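Local atomic coordinates of serine-pyruvate aminotransferase (AgxT) (Sulfolobus solfataricus, PDB entry 3ZRR), a protein that probably catalyses pyridoxal 5'-phosphate-dependent amino-group transfer from serine to pyruvate and from alanine to glyoxylate. Residues 9-14 and 322-327; 136-141 and 335-340; 57-62 and 219-224. One frame throughout, in Å; residues are numbered along the deposited sequence. Where two conformers were deposited one is given.

Contact 1 of 3, residues 9-14 and 322-327; sequences GPTTIK and GVEFAP
Gly9 and Glu324 bring the N-terminal loop of the chain against the edge of the small antiparallel sheet, strand 325-327 being an outermost strand of that sheet within this subunit. Joining the N-terminal stretch to the C-terminal part of the chain is a familiar way of building the small domain in fold-type I pyridoxal-phosphate enzymes. The CA atoms of Gly9 and Glu324 lie 4.1 Å apart, an approach helped by the absence of a side chain at Gly9, although Gly9 and Pro10 are poorly ordered.

Polar contact between the backbones is slight. Gly9 N donates to Phe325 O at 2.9 Å, but the bond is weak because the angle at the hydrogen is only 122°. On the side away from the loop, backbone bonds join Glu324 to Gly339 and Ala326 to Arg337.

Side-chain contacts come mainly from Glu324. Its CG is anti to the backbone N (chi1 -173°) and the chain beyond runs extended, passing alongside the Gly9 peptide with CG 3.2 Å from Gly9 O. OE2 is 3.3 Å from Gly9 O, both acceptors, and 3.6 Å from Thr11 OG1, where the two side chains cross obliquely. As Glu324 was modelled in two conformers, these carboxylate placements are doubtful. Ala326 CB lies 4.1 Å from Gly9 N, and the side chain of Ala326 comes within about 4 Å (nearest atoms) of the ligand's benzoate carboxylate.

Phe325 turns away from the loop, towards Val355 and Ile356 of helix 346-363. The same loop also meets the second subunit, Pro10 packing on Gly27 and Ile13 on His247 of that chain. Behind the strand, Val323 CG2 sits over the centre of the Phe325 ring, 3.6 Å above its plane.

Contact 2 of 3, residues 136-141 and 335-340; sequences VETSTG and YFRIGH. With PXG (3-[O-phosphonopyridoxyl]--amino-benzoic acid), chain C.
Tyr335 and Arg337, two residues apart on strand 335-339, both point their side chains towards the turn at Thr138 and Ser139. The tight part is here. Tyr335 OH donates to Ser139 O at 2.7 Å, with a C=O...donor angle of 156° and the carbonyl oxygen at the ring edge. Arg337, bent at chi3 (-66°), lays one guanidinium face over Ser139 CA and brings NH1 to 3.0 Å from Thr138 O. Its NE is bound to Pro327 O, which helps fix the rotation of the group. The turn is braced from within: Glu137 OE2 accepts from both Ser139 N and Ser139 OG, the latter at 2.7 Å.

Towards Gly339 the contact slackens. Gly339 CA stays 9.0 Å from Thr138 CA, and Gly339 is partly exposed while the touching residues are buried.

Both segments reach the ligand. Thr138 OG1, also bonded to Ser166 OG, shares a 2.5 Å hydrogen bond with the pyridoxyl O3, and Arg337 NH2 and NH1 donate to the benzoate O8 at 2.9 and 3.2 Å. An arginine on the ligand carboxylate, next to a cofactor-binding threonine, is consistent with the substrate-carboxylate site of class-V aminotransferases.

Contact 3 of 3, residues 57-62 and 219-224; sequences LIIPGG and YYLDLR. With PXG (3-[O-phosphonopyridoxyl]--amino-benzoic acid), chain C.
Strand 55-60, an outermost strand of the mixed seven-stranded sheet within this subunit, meets the turn leading into helix 223-234 through Leu57, Ile59 and Pro60. The directions of 57-60 and 220-223 differ by 166°, so the two run nearly antiparallel, but their backbones are too far apart to pair: Leu57 CA and Leu223 CA are 7.9 Å from each other. Side chains bridge the gap. Leu57 CD2 comes 3.7 Å from the backbone Leu223 O, and Leu223 CD2 lies 4.2 Å from both Leu57 CD2 and Ile59 CG2; Ile59 meets Leu223 at about a right angle. In Ile59, CG1 sits between the backbone N and the carbonyl carbon (chi1 67°), which sends CD1 to within 4.2 Å of Leu221 CD2 and leaves CG2 for Leu223. Further along, Pro60 CG touches Tyr220 OH at 3.3 Å.

The strand end belongs to the large-domain cofactor site of the fold-type I aminotransferases. Past Pro60 the chain turns through Gly61 to Gly62, the N-cap residue before helix 63-68, whose Gly63 N and Thr64 OG1 bind the ligand. Gly62 CA itself lies 3.5 Å from phosphate oxygen OP1.

A type I turn from Tyr219 to Asp222 shapes the second segment. Glu68 of the second subunit accepts from the backbone N atoms of Tyr219 and Tyr220, placing the turn at the subunit interface. Asp222 is the N-cap of the helix: its OD1 accepts from Arg224 N at 3.0 Å and forms a salt bridge with Arg224 NH1, the two donors reaching it from opposite faces of the carboxylate plane.

How the contacts relate
Contacts 1 and 2 share one small antiparallel sheet, in which strands 325-327 and 335-339 are neighbours. Contact 3 sets an outermost strand of the large sheet against the turn before helix 223-234, its centre about 27 Å from the centre of either of the others. Contact 1 is only partly buried and weakly polar; contact 2 is buried, yet linked by a hydrogen bond between its segments and by bonds to the ligand; contact 3 is buried and joined by aliphatic and ring packing. Contacts 2 and 3 lie on opposite sides of the chain's centre, yet both touch the ligand. Contacts 1 and 3 each reach the second subunit.

Contact 1 of 3, residues 9-14 and 322-327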
loop_
_atom_site.group_PDB
_atom_site.type_symbol
_atom_site.label_atom_id
_atom_site.label_comp_id
_atom_site.label_asym_id
_atom_site.label_seq_id
_atom_site.Cartn_x
_atom_site.Cartn_y
_atom_site.Cartn_z
ATOM N N GLY A 9 -10.254 -11.156 19.336
ATOM C CA GLY A 9 -10.368 -9.913 18.572
ATOM C C GLY A 9 -9.030 -9.219 18.348
ATOM O O GLY A 9 -8.258 -9.046 19.304
ATOM N N PRO A 10 -8.742 -8.828 17.084
ATOM C CA PRO A 10 -7.498 -8.123 16.739
ATOM C C PRO A 10 -7.595 -6.607 16.927
ATOM O O PRO A 10 -8.595 -5.998 16.522
ATOM C CB PRO A 10 -7.308 -8.457 15.255
ATOM C CG PRO A 10 -8.697 -8.694 14.724
ATOM C CD PRO A 10 -9.575 -9.095 15.891
ATOM N N THR A 11 -6.569 -6.008 17.540
ATOM C CA THR A 11 -6.487 -4.548 17.652
ATOM C C THR A 11 -6.406 -3.974 16.229
ATOM O O THR A 11 -5.516 -4.355 15.450
ATOM C CB THR A 11 -5.289 -4.085 18.556
ATOM O OG1 THR A 11 -5.385 -4.708 19.843
ATOM C CG2 THR A 11 -5.263 -2.558 18.754
ATOM N N THR A 12 -7.368 -3.106 15.886
ATOM C CA THR A 12 -7.410 -2.444 14.572
ATOM C C THR A 12 -6.209 -1.510 14.420
ATOM O O THR A 12 -5.891 -0.729 15.331
ATOM C CB THR A 12 -8.705 -1.631 14.348
ATOM O OG1 THR A 12 -9.832 -2.358 14.861
ATOM C CG2 THR A 12 -8.908 -1.320 12.844
ATOM N N ILE A 13 -5.542 -1.611 13.273
ATOM C CA ILE A 13 -4.366 -0.797 13.004
ATOM C C ILE A 13 -4.729 0.303 12.008
ATOM O O ILE A 13 -5.296 0.019 10.963
ATOM C CB ILE A 13 -3.178 -1.654 12.470
ATOM C CG1 ILE A 13 -2.947 -2.899 13.365
ATOM C CG2 ILE A 13 -1.926 -0.781 12.338
ATOM C CD1 ILE A 13 -1.969 -3.932 12.815
ATOM N N LYS A 14 -4.418 1.556 12.339
ATOM C CA LYS A 14 -4.592 2.635 11.385
ATOM C C LYS A 14 -3.845 2.263 10.124
ATOM O O LYS A 14 -2.727 1.743 10.187
ATOM C CB LYS A 14 -4.066 3.951 11.930
ATOM C CG LYS A 14 -5.090 4.770 12.673
ATOM C CD LYS A 14 -4.552 6.176 12.903
ATOM C CE LYS A 14 -5.558 7.276 12.542
ATOM N NZ LYS A 14 -6.816 7.156 13.328
ATOM N N GLY A 322 -17.184 -5.771 13.427
ATOM C CA GLY A 322 -16.315 -4.600 13.642
ATOM C C GLY A 322 -15.950 -4.305 15.092
ATOM O O GLY A 322 -15.672 -3.155 15.435
ATOM N N VAL A 323 -15.953 -5.342 15.934
ATOM C CA VAL A 323 -15.625 -5.234 17.365
ATOM C C VAL A 323 -14.345 -6.028 17.721
ATOM O O VAL A 323 -13.833 -6.772 16.883
ATOM C CB VAL A 323 -16.840 -5.645 18.268
ATOM C CG1 VAL A 323 -17.932 -4.608 18.153
ATOM C CG2 VAL A 323 -17.416 -6.995 17.873
ATOM N N GLU A 324 -13.823 -5.854 18.941
ATOM C CA GLU A 324 -12.679 -6.642 19.411
ATOM C C GLU A 324 -13.061 -7.461 20.648
ATOM O O GLU A 324 -12.727 -7.106 21.778
ATOM C CB GLU A 324 -11.461 -5.757 19.691
ATOM C CG GLU A 324 -10.188 -6.545 20.018
ATOM C CD GLU A 324 -9.152 -5.769 20.839
ATOM O OE1 GLU A 324 -9.267 -4.527 20.957
ATOM O OE2 GLU A 324 -8.213 -6.411 21.369
ATOM N N PHE A 325 -13.787 -8.557 20.412
ATOM C CA PHE A 325 -14.219 -9.479 21.476
ATOM C C PHE A 325 -13.359 -10.742 21.498
ATOM O O PHE A 325 -12.917 -11.226 20.444
ATOM C CB PHE A 325 -15.707 -9.888 21.368
ATOM C CG PHE A 325 -16.690 -8.738 21.435
ATOM C CD1 PHE A 325 -16.286 -7.455 21.809
ATOM C CD2 PHE A 325 -18.032 -8.946 21.117
ATOM C CE1 PHE A 325 -17.194 -6.393 21.836
ATOM C CE2 PHE A 325 -18.959 -7.882 21.155
ATOM C CZ PHE A 325 -18.540 -6.617 21.521
ATOM N N ALA A 326 -13.161 -11.280 22.703
ATOM C CA ALA A 326 -12.264 -12.394 22.947
ATOM C C ALA A 326 -12.839 -13.280 24.057
ATOM O O ALA A 326 -13.681 -12.814 24.836
ATOM C CB ALA A 326 -10.862 -11.858 23.339
ATOM N N PRO A 327 -12.384 -14.550 24.148
ATOM C CA PRO A 327 -12.957 -15.465 25.139
ATOM C C PRO A 327 -12.510 -15.131 26.546
ATOM O O PRO A 327 -11.475 -14.475 26.742
ATOM C CB PRO A 327 -12.397 -16.849 24.732
ATOM C CG PRO A 327 -11.755 -16.656 23.382
ATOM C CD PRO A 327 -11.305 -15.214 23.389
#

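Contact 2 of 3, residues 136-141 and 335-340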
loop_
_atom_site.group_PDB
_atom_site.type_symbol
_atom_site.label_atom_id
_atom_site.label_comp_id
_atom_site.label_asym_id
_atom_site.label_seq_id
_atom_site.Cartn_x
_atom_site.Cartn_y
_atom_site.Cartn_z
ATOM N N VAL A 136 -1.925 -4.295 33.612
ATOM C CA VAL A 136 -3.292 -4.754 33.325
ATOM C C VAL A 136 -3.254 -6.235 32.975
ATOM O O VAL A 136 -2.525 -6.644 32.066
ATOM C CB VAL A 136 -3.943 -3.967 32.171
ATOM C CG1 VAL A 136 -5.257 -4.665 31.673
ATOM C CG2 VAL A 136 -4.235 -2.538 32.588
ATOM N N GLU A 137 -4.033 -7.021 33.714
ATOM C CA GLU A 137 -4.144 -8.458 33.482
ATOM C C GLU A 137 -5.220 -8.694 32.446
ATOM O O GLU A 137 -6.427 -8.579 32.718
ATOM C CB GLU A 137 -4.438 -9.239 34.780
ATOM C CG GLU A 137 -4.744 -10.710 34.543
ATOM C CD GLU A 137 -3.631 -11.424 33.769
ATOM O OE1 GLU A 137 -2.487 -11.440 34.261
ATOM O OE2 GLU A 137 -3.912 -11.978 32.682
ATOM N N THR A 138 -4.759 -9.033 31.250
ATOM C CA THR A 138 -5.590 -9.079 30.068
ATOM C C THR A 138 -6.681 -10.133 30.201
ATOM O O THR A 138 -7.773 -9.946 29.667
ATOM C CB THR A 138 -4.699 -9.367 28.815
ATOM O OG1 THR A 138 -3.628 -8.424 28.811
ATOM C CG2 THR A 138 -5.489 -9.208 27.503
ATOM N N SER A 139 -6.398 -11.225 30.916
ATOM C CA SER A 139 -7.367 -12.310 31.013
ATOM C C SER A 139 -8.608 -11.947 31.847
ATOM O O SER A 139 -9.644 -12.567 31.700
ATOM C CB SER A 139 -6.714 -13.571 31.573
ATOM O OG SER A 139 -6.215 -13.308 32.886
ATOM N N THR A 140 -8.509 -10.928 32.684
ATOM C CA THR A 140 -9.614 -10.556 33.574
ATOM C C THR A 140 -9.992 -9.069 33.503
ATOM O O THR A 140 -11.009 -8.671 34.049
ATOM C CB THR A 140 -9.285 -10.861 35.072
ATOM O OG1 THR A 140 -8.180 -10.043 35.506
ATOM C CG2 THR A 140 -9.002 -12.363 35.320
ATOM N N GLY A 141 -9.164 -8.254 32.866
ATOM C CA GLY A 141 -9.433 -6.820 32.740
ATOM C C GLY A 141 -9.138 -6.025 34.004
ATOM O O GLY A 141 -9.642 -4.919 34.181
ATOM N N TYR A 335 -17.789 -15.868 30.899
ATOM C CA TYR A 335 -17.684 -14.528 30.335
ATOM C C TYR A 335 -16.994 -14.462 28.985
ATOM O O TYR A 335 -16.379 -15.422 28.541
ATOM C CB TYR A 335 -16.951 -13.599 31.325
ATOM C CG TYR A 335 -15.458 -13.874 31.510
ATOM C CD1 TYR A 335 -15.001 -15.056 32.111
ATOM C CD2 TYR A 335 -14.509 -12.933 31.123
ATOM C CE1 TYR A 335 -13.624 -15.291 32.317
ATOM C CE2 TYR A 335 -13.137 -13.150 31.337
ATOM C CZ TYR A 335 -12.710 -14.333 31.923
ATOM O OH TYR A 335 -11.366 -14.546 32.108
ATOM N N PHE A 336 -17.116 -13.302 28.342
ATOM C CA PHE A 336 -16.289 -12.939 27.197
ATOM C C PHE A 336 -15.671 -11.589 27.559
ATOM O O PHE A 336 -16.045 -10.985 28.556
ATOM C CB PHE A 336 -17.097 -12.867 25.896
ATOM C CG PHE A 336 -18.109 -11.718 25.839
ATOM C CD1 PHE A 336 -19.383 -11.847 26.440
ATOM C CD2 PHE A 336 -17.794 -10.521 25.168
ATOM C CE1 PHE A 336 -20.306 -10.814 26.397
ATOM C CE2 PHE A 336 -18.720 -9.475 25.112
ATOM C CZ PHE A 336 -19.986 -9.625 25.717
ATOM N N ARG A 337 -14.718 -11.133 26.763
ATOM C CA ARG A 337 -14.020 -9.894 27.052
ATOM C C ARG A 337 -14.145 -8.920 25.892
ATOM O O ARG A 337 -14.236 -9.323 24.743
ATOM C CB ARG A 337 -12.541 -10.175 27.325
ATOM C CG ARG A 337 -12.300 -10.840 28.650
ATOM C CD ARG A 337 -10.816 -11.154 28.873
ATOM N NE ARG A 337 -10.380 -12.159 27.914
ATOM C CZ ARG A 337 -9.402 -11.981 27.034
ATOM N NH1 ARG A 337 -8.737 -10.836 27.005
ATOM N NH2 ARG A 337 -9.101 -12.956 26.197
ATOM N N ILE A 338 -14.137 -7.625 26.217
ATOM C CA ILE A 338 -14.128 -6.570 25.215
ATOM C C ILE A 338 -12.774 -5.907 25.263
ATOM O O ILE A 338 -12.360 -5.419 26.320
ATOM C CB ILE A 338 -15.213 -5.505 25.499
ATOM C CG1 ILE A 338 -16.605 -6.152 25.588
ATOM C CG2 ILE A 338 -15.167 -4.399 24.466
ATOM C CD1 ILE A 338 -17.628 -5.237 26.242
ATOM N N GLY A 339 -12.074 -5.901 24.128
ATOM C CA GLY A 339 -10.855 -5.131 23.996
ATOM C C GLY A 339 -11.238 -3.737 23.524
ATOM O O GLY A 339 -12.007 -3.605 22.567
ATOM N N HIS A 340 -10.721 -2.712 24.204
ATOM C CA HIS A 340 -10.951 -1.309 23.836
ATOM C C HIS A 340 -9.671 -0.513 24.046
ATOM O O HIS A 340 -9.508 0.185 25.044
ATOM C CB HIS A 340 -12.137 -0.696 24.605
ATOM C CG HIS A 340 -12.215 -1.105 26.055
ATOM N ND1 HIS A 340 -11.451 -0.507 27.042
ATOM C CD2 HIS A 340 -12.989 -2.025 26.681
ATOM C CE1 HIS A 340 -11.737 -1.062 28.209
ATOM N NE2 HIS A 340 -12.665 -1.981 28.021
HETATM N N1 PXG C . 1.444 -9.761 28.971
HETATM C C2 PXG C . 0.186 -9.324 28.748
HETATM C C2A PXG C . -0.520 -8.490 29.800
HETATM C C3 PXG C . -0.447 -9.631 27.536
HETATM O O3 PXG C . -1.703 -9.163 27.331
HETATM C C5 PXG C . 1.496 -10.833 26.824
HETATM C C6 PXG C . 2.115 -10.497 28.047
HETATM C C5A PXG C . 2.259 -11.679 25.795
HETATM O OP4 PXG C . 2.494 -10.864 24.644
HETATM P P PXG C . 2.918 -11.522 23.265
HETATM O OP1 PXG C . 3.154 -10.317 22.395
HETATM O OP2 PXG C . 1.752 -12.426 22.884
HETATM O OP3 PXG C . 4.148 -12.310 23.665
HETATM C C4 PXG C . 0.206 -10.382 26.564
HETATM C C4A PXG C . -0.436 -10.728 25.229
HETATM C C7 PXG C . -6.133 -12.875 24.483
HETATM C C8 PXG C . -4.715 -12.573 24.097
HETATM O O2 PXG C . -6.483 -14.076 24.620
HETATM C C9 PXG C . -3.949 -11.657 24.832
HETATM C C10 PXG C . -2.629 -11.392 24.462
HETATM C C11 PXG C . -2.109 -12.048 23.344
HETATM C C12 PXG C . -2.875 -12.956 22.603
HETATM C C13 PXG C . -4.183 -13.215 22.985
HETATM O O8 PXG C . -6.920 -11.907 24.635
HETATM N N9 PXG C . -1.867 -10.514 25.163
#

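Contact 3 of 3, residues 57-62 and 219-224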
loop_
_atom_site.group_PDB
_atom_site.type_symbol
_atom_site.label_atom_id
_atom_site.label_comp_id
_atom_site.label_asym_id
_atom_site.label_seq_id
_atom_site.Cartn_x
_atom_site.Cartn_y
_atom_site.Cartn_z
ATOM N N LEU A 57 14.866 -0.378 24.682
ATOM C CA LEU A 57 15.262 -1.373 23.697
ATOM C C LEU A 57 14.020 -1.887 22.997
ATOM O O LEU A 57 12.935 -1.986 23.604
ATOM C CB LEU A 57 16.025 -2.555 24.338
ATOM C CG LEU A 57 17.348 -2.243 25.053
ATOM C CD1 LEU A 57 17.119 -1.959 26.538
ATOM C CD2 LEU A 57 18.391 -3.331 24.879
ATOM N N ILE A 58 14.195 -2.202 21.718
ATOM C CA ILE A 58 13.146 -2.772 20.899
ATOM C C ILE A 58 13.740 -4.045 20.339
ATOM O O ILE A 58 14.728 -4.008 19.600
ATOM C CB ILE A 58 12.712 -1.784 19.804
ATOM C CG1 ILE A 58 12.033 -0.566 20.466
ATOM C CG2 ILE A 58 11.783 -2.442 18.801
ATOM C CD1 ILE A 58 11.831 0.623 19.541
ATOM N N ILE A 59 13.134 -5.170 20.691
ATOM C CA ILE A 59 13.649 -6.479 20.299
ATOM C C ILE A 59 12.597 -7.268 19.507
ATOM O O ILE A 59 11.419 -6.963 19.580
ATOM C CB ILE A 59 14.137 -7.278 21.537
ATOM C CG1 ILE A 59 12.945 -7.648 22.443
ATOM C CG2 ILE A 59 15.179 -6.432 22.364
ATOM C CD1 ILE A 59 13.299 -8.722 23.537
ATOM N N PRO A 60 13.020 -8.286 18.741
ATOM C CA PRO A 60 12.040 -9.094 18.030
ATOM C C PRO A 60 11.158 -9.895 18.989
ATOM O O PRO A 60 11.597 -10.254 20.097
ATOM C CB PRO A 60 12.918 -10.057 17.198
ATOM C CG PRO A 60 14.258 -9.343 17.123
ATOM C CD PRO A 60 14.392 -8.723 18.454
ATOM N N GLY A 61 9.936 -10.184 18.544
ATOM C CA GLY A 61 9.041 -11.075 19.250
ATOM C C GLY A 61 7.775 -10.387 19.696
ATOM O O GLY A 61 6.926 -10.028 18.875
ATOM N N GLY A 62 7.645 -10.197 21.003
ATOM C CA GLY A 62 6.443 -9.543 21.554
ATOM C C GLY A 62 6.584 -9.352 23.042
ATOM O O GLY A 62 7.706 -9.332 23.566
ATOM N N TYR A 219 21.041 -16.404 24.286
ATOM C CA TYR A 219 21.790 -15.569 23.360
ATOM C C TYR A 219 20.903 -14.460 22.747
ATOM O O TYR A 219 21.167 -13.265 22.939
ATOM C CB TYR A 219 22.424 -16.465 22.289
ATOM C CG TYR A 219 23.367 -15.768 21.353
ATOM C CD1 TYR A 219 24.662 -15.427 21.756
ATOM C CD2 TYR A 219 22.973 -15.474 20.050
ATOM C CE1 TYR A 219 25.528 -14.801 20.881
ATOM C CE2 TYR A 219 23.820 -14.867 19.178
ATOM C CZ TYR A 219 25.088 -14.527 19.588
ATOM O OH TYR A 219 25.916 -13.920 18.695
ATOM N N TYR A 220 19.843 -14.870 22.053
ATOM C CA TYR A 220 18.925 -13.955 21.355
ATOM C C TYR A 220 18.223 -12.958 22.280
ATOM O O TYR A 220 17.991 -11.808 21.910
ATOM C CB TYR A 220 17.860 -14.768 20.617
ATOM C CG TYR A 220 17.264 -14.054 19.404
ATOM C CD1 TYR A 220 18.038 -13.798 18.273
ATOM C CD2 TYR A 220 15.928 -13.674 19.385
ATOM C CE1 TYR A 220 17.482 -13.179 17.127
ATOM C CE2 TYR A 220 15.363 -13.049 18.265
ATOM C CZ TYR A 220 16.152 -12.811 17.138
ATOM O OH TYR A 220 15.613 -12.185 16.042
ATOM N N LEU A 221 17.908 -13.407 23.488
ATOM C CA LEU A 221 17.181 -12.595 24.451
ATOM C C LEU A 221 18.059 -11.995 25.559
ATOM O O LEU A 221 17.538 -11.543 26.563
ATOM C CB LEU A 221 15.986 -13.373 25.030
ATOM C CG LEU A 221 14.959 -13.855 23.981
ATOM C CD1 LEU A 221 13.761 -14.533 24.647
ATOM C CD2 LEU A 221 14.482 -12.722 23.040
ATOM N N ASP A 222 19.383 -11.962 25.356
ATOM C CA ASP A 222 20.265 -11.233 26.247
ATOM C C ASP A 222 20.272 -9.805 25.775
ATOM O O ASP A 222 20.817 -9.503 24.708
ATOM C CB ASP A 222 21.685 -11.822 26.200
ATOM C CG ASP A 222 22.642 -11.174 27.201
ATOM O OD1 ASP A 222 22.305 -10.163 27.847
ATOM O OD2 ASP A 222 23.778 -11.684 27.364
ATOM N N LEU A 223 19.670 -8.927 26.572
ATOM C CA LEU A 223 19.597 -7.508 26.257
ATOM C C LEU A 223 20.957 -6.880 25.980
ATOM O O LEU A 223 21.027 -5.881 25.274
ATOM C CB LEU A 223 18.855 -6.733 27.357
ATOM C CG LEU A 223 17.374 -7.071 27.557
ATOM C CD1 LEU A 223 16.827 -6.334 28.769
ATOM C CD2 LEU A 223 16.527 -6.776 26.274
ATOM N N ARG A 224 22.030 -7.462 26.539
ATOM C CA ARG A 224 23.395 -7.014 26.203
ATOM C C ARG A 224 23.659 -7.036 24.719
ATOM O O ARG A 224 24.320 -6.159 24.209
ATOM C CB ARG A 224 24.483 -7.822 26.925
ATOM C CG ARG A 224 24.489 -7.607 28.448
ATOM C CD ARG A 224 25.224 -8.721 29.185
ATOM N NE ARG A 224 25.036 -8.554 30.631
ATOM C CZ ARG A 224 23.963 -8.971 31.305
ATOM N NH1 ARG A 224 22.969 -9.611 30.676
ATOM N NH2 ARG A 224 23.885 -8.761 32.616
HETATM N N1 PXG C . 1.444 -9.761 28.971
HETATM C C2 PXG C . 0.186 -9.324 28.748
HETATM C C2A PXG C . -0.520 -8.490 29.800
HETATM C C3 PXG C . -0.447 -9.631 27.536
HETATM O O3 PXG C . -1.703 -9.163 27.331
HETATM C C5 PXG C . 1.496 -10.833 26.824
HETATM C C6 PXG C . 2.115 -10.497 28.047
HETATM C C5A PXG C . 2.259 -11.679 25.795
HETATM O OP4 PXG C . 2.494 -10.864 24.644
HETATM P P PXG C . 2.918 -11.522 23.265
HETATM O OP1 PXG C . 3.154 -10.317 22.395
HETATM O OP2 PXG C . 1.752 -12.426 22.884
HETATM O OP3 PXG C . 4.148 -12.310 23.665
HETATM C C4 PXG C . 0.206 -10.382 26.564
HETATM C C4A PXG C . -0.436 -10.728 25.229
HETATM C C7 PXG C . -6.133 -12.875 24.483
HETATM C C8 PXG C . -4.715 -12.573 24.097
HETATM O O2 PXG C . -6.483 -14.076 24.620
HETATM C C9 PXG C . -3.949 -11.657 24.832
HETATM C C10 PXG C . -2.629 -11.392 24.462
HETATM C C11 PXG C . -2.109 -12.048 23.344
HETATM C C12 PXG C . -2.875 -12.956 22.603
HETATM C C13 PXG C . -4.183 -13.215 22.985
HETATM O O8 PXG C . -6.920 -11.907 24.635
HETATM N N9 PXG C . -1.867 -10.514 25.163
#